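Local coordinates for protein metallo-beta-lactamase (Chryseobacterium indologenes, PDB 3L6N) that hydrolyses the beta-lactam ring of penicillins, cephalosporins and carbapenems with a pair of zinc ions, giving resistance to these antibiotics, at residues A174-E177 with Q178-K181. Numbering follows the deposited sequence.
Sequences ANVE and QWPK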
ATOM      1  N   ALA A 174      -6.206   6.635  14.350  1.00 11.10           N
ATOM      2  CA  ALA A 174      -4.935   7.309  14.166  1.00 11.20           C
ATOM      3  C   ALA A 174      -4.272   7.663  15.488  1.00 12.00           C
ATOM      4  O   ALA A 174      -4.936   7.783  16.524  1.00 12.51           O
ATOM      5  CB  ALA A 174      -5.130   8.574  13.311  1.00 10.92           C
ATOM      6  N   ASN A 175      -2.954   7.817  15.441  1.00 12.09           N
ATOM      7  CA  ASN A 175      -2.203   8.385  16.540  1.00 13.12           C
ATOM      8  C   ASN A 175      -1.707   9.741  16.063  1.00 13.62           C
ATOM      9  O   ASN A 175      -0.607   9.840  15.522  1.00 13.22           O
ATOM     10  CB  ASN A 175      -1.035   7.459  16.911  1.00 12.74           C
ATOM     11  CG  ASN A 175      -0.297   7.909  18.163  1.00 13.27           C
ATOM     12  OD1 ASN A 175      -0.338   9.084  18.534  1.00 14.48           O
ATOM     13  ND2 ASN A 175       0.393   6.976  18.813  1.00 12.74           N
ATOM     14  N   VAL A 176      -2.529  10.780  16.244  1.00 15.23           N
ATOM     15  CA  VAL A 176      -2.213  12.099  15.676  1.00 16.61           C
ATOM     16  C   VAL A 176      -1.010  12.766  16.346  1.00 17.21           C
ATOM     17  O   VAL A 176      -0.285  13.517  15.698  1.00 17.59           O
ATOM     18  CB  VAL A 176      -3.437  13.069  15.577  1.00 17.24           C
ATOM     19  CG1 VAL A 176      -4.492  12.522  14.612  1.00 17.29           C
ATOM     20  CG2 VAL A 176      -4.034  13.359  16.941  1.00 17.38           C
ATOM     21  N   GLU A 177      -0.786  12.475  17.627  1.00 17.78           N
ATOM     22  CA  GLU A 177       0.390  12.995  18.337  1.00 18.44           C
ATOM     23  C   GLU A 177       1.703  12.437  17.766  1.00 17.69           C
ATOM     24  O   GLU A 177       2.682  13.171  17.611  1.00 17.57           O
ATOM     25  CB  GLU A 177       0.266  12.723  19.846  1.00 19.07           C
ATOM     26  CG  GLU A 177       1.355  13.356  20.723  1.00 22.67           C
ATOM     27  CD  GLU A 177       2.559  12.448  20.955  1.00 26.79           C
ATOM     28  OE1 GLU A 177       2.453  11.220  20.726  1.00 29.00           O
ATOM     29  OE2 GLU A 177       3.619  12.963  21.380  1.00 29.40           O
ATOM     30  N   GLN A 178       1.717  11.146  17.436  1.00 16.86           N
ATOM     31  CA  GLN A 178       2.915  10.500  16.889  1.00 16.34           C
ATOM     32  C   GLN A 178       3.112  10.719  15.385  1.00 15.24           C
ATOM     33  O   GLN A 178       4.234  10.662  14.888  1.00 15.45           O
ATOM     34  CB  GLN A 178       2.899   8.995  17.171  1.00 16.48           C
ATOM     35  CG  GLN A 178       3.254   8.626  18.599  1.00 19.41           C
ATOM     36  CD  GLN A 178       4.623   9.122  19.008  1.00 21.52           C
ATOM     37  OE1 GLN A 178       5.623   8.864  18.333  1.00 23.39           O
ATOM     38  NE2 GLN A 178       4.678   9.838  20.126  1.00 23.51           N
ATOM     39  N   TRP A 179       2.014  10.958  14.680  1.00 14.33           N
ATOM     40  CA  TRP A 179       2.013  11.019  13.217  1.00 13.67           C
ATOM     41  C   TRP A 179       3.088  11.968  12.626  1.00 13.94           C
ATOM     42  O   TRP A 179       3.866  11.533  11.772  1.00 13.21           O
ATOM     43  CB  TRP A 179       0.606  11.362  12.726  1.00 13.14           C
ATOM     44  CG  TRP A 179       0.297  11.020  11.298  1.00 12.19           C
ATOM     45  CD1 TRP A 179       1.185  10.819  10.274  1.00 12.15           C
ATOM     46  CD2 TRP A 179      -1.009  10.884  10.729  1.00 10.90           C
ATOM     47  NE1 TRP A 179       0.506  10.555   9.106  1.00 10.27           N
ATOM     48  CE2 TRP A 179      -0.839  10.596   9.355  1.00 10.03           C
ATOM     49  CE3 TRP A 179      -2.310  10.979  11.243  1.00 10.31           C
ATOM     50  CZ2 TRP A 179      -1.922  10.391   8.494  1.00  9.58           C
ATOM     51  CZ3 TRP A 179      -3.388  10.783  10.381  1.00 11.00           C
ATOM     52  CH2 TRP A 179      -3.183  10.484   9.022  1.00  9.87           C
ATOM     53  N   PRO A 180       3.162  13.241  13.094  1.00 14.65           N
ATOM     54  CA  PRO A 180       4.185  14.125  12.509  1.00 15.04           C
ATOM     55  C   PRO A 180       5.611  13.669  12.816  1.00 15.48           C
ATOM     56  O   PRO A 180       6.513  13.868  11.997  1.00 16.03           O
ATOM     57  CB  PRO A 180       3.907  15.485  13.170  1.00 15.23           C
ATOM     58  CG  PRO A 180       3.184  15.155  14.424  1.00 15.53           C
ATOM     59  CD  PRO A 180       2.353  13.951  14.103  1.00 14.55           C
ATOM     60  N   LYS A 181       5.808  13.052  13.985  1.00 15.86           N
ATOM     61  CA  LYS A 181       7.103  12.500  14.361  1.00 15.95           C
ATOM     62  C   LYS A 181       7.472  11.361  13.424  1.00 15.69           C
ATOM     63  O   LYS A 181       8.604  11.271  12.966  1.00 15.67           O
ATOM     64  CB  LYS A 181       7.102  12.036  15.821  1.00 16.45           C
ATOM     65  CG  LYS A 181       6.802  13.152  16.811  1.00 19.06           C
ATOM     66  CD  LYS A 181       6.334  12.609  18.146  1.00 22.71           C
ATOM     67  CE  LYS A 181       6.333  13.693  19.208  1.00 25.16           C
ATOM     68  NZ  LYS A 181       7.708  13.927  19.728  1.00 28.04           N
TER
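N175 and Q178 lie alongside each other with their ends turned in one direction, their amide planes 70° apart. The asparagine holds CG anti to its own N (chi1 -173°), which carries OD1 round to the backbone N of Q178 at 3.1 Å; that N-H comes from above the carbonyl plane rather than along a lone pair. ND2 rests 3.3 Å from Q178 CG, while it donates a hydrogen bond to E137 OE1. The main chain adds W179 N to N175 O at 3.0 Å, and a weak bond from Q178 N to the same oxygen. Asparagine side chain and carbonyl thus take up the N-H groups of Q178 and W179, tying down the turn by which the loop following strand 153-157 passes into helix 179-189. On the outer side, the E177 chain is kinked at its second torsion (chi2 -91°) and runs beside Q178, so that OE1 receives NE2 on its syn side at 2.7 Å. The carboxylate's other oxygen, OE2, stays 4.5 Å from K181 NZ, beyond a salt bridge, though the opposite charges may still attract. Facing inward, the W179 indole meets V176 CG1 at its edge, 4.3 Å from CE3, while A174 CB approaches CZ3 obliquely. NE1 donates to L159 O, and the ring packs against T212 and L216 of helix 208-217 and against the zinc ligand H139; the W179 side chain lies about 8 Å from a bound zinc ion.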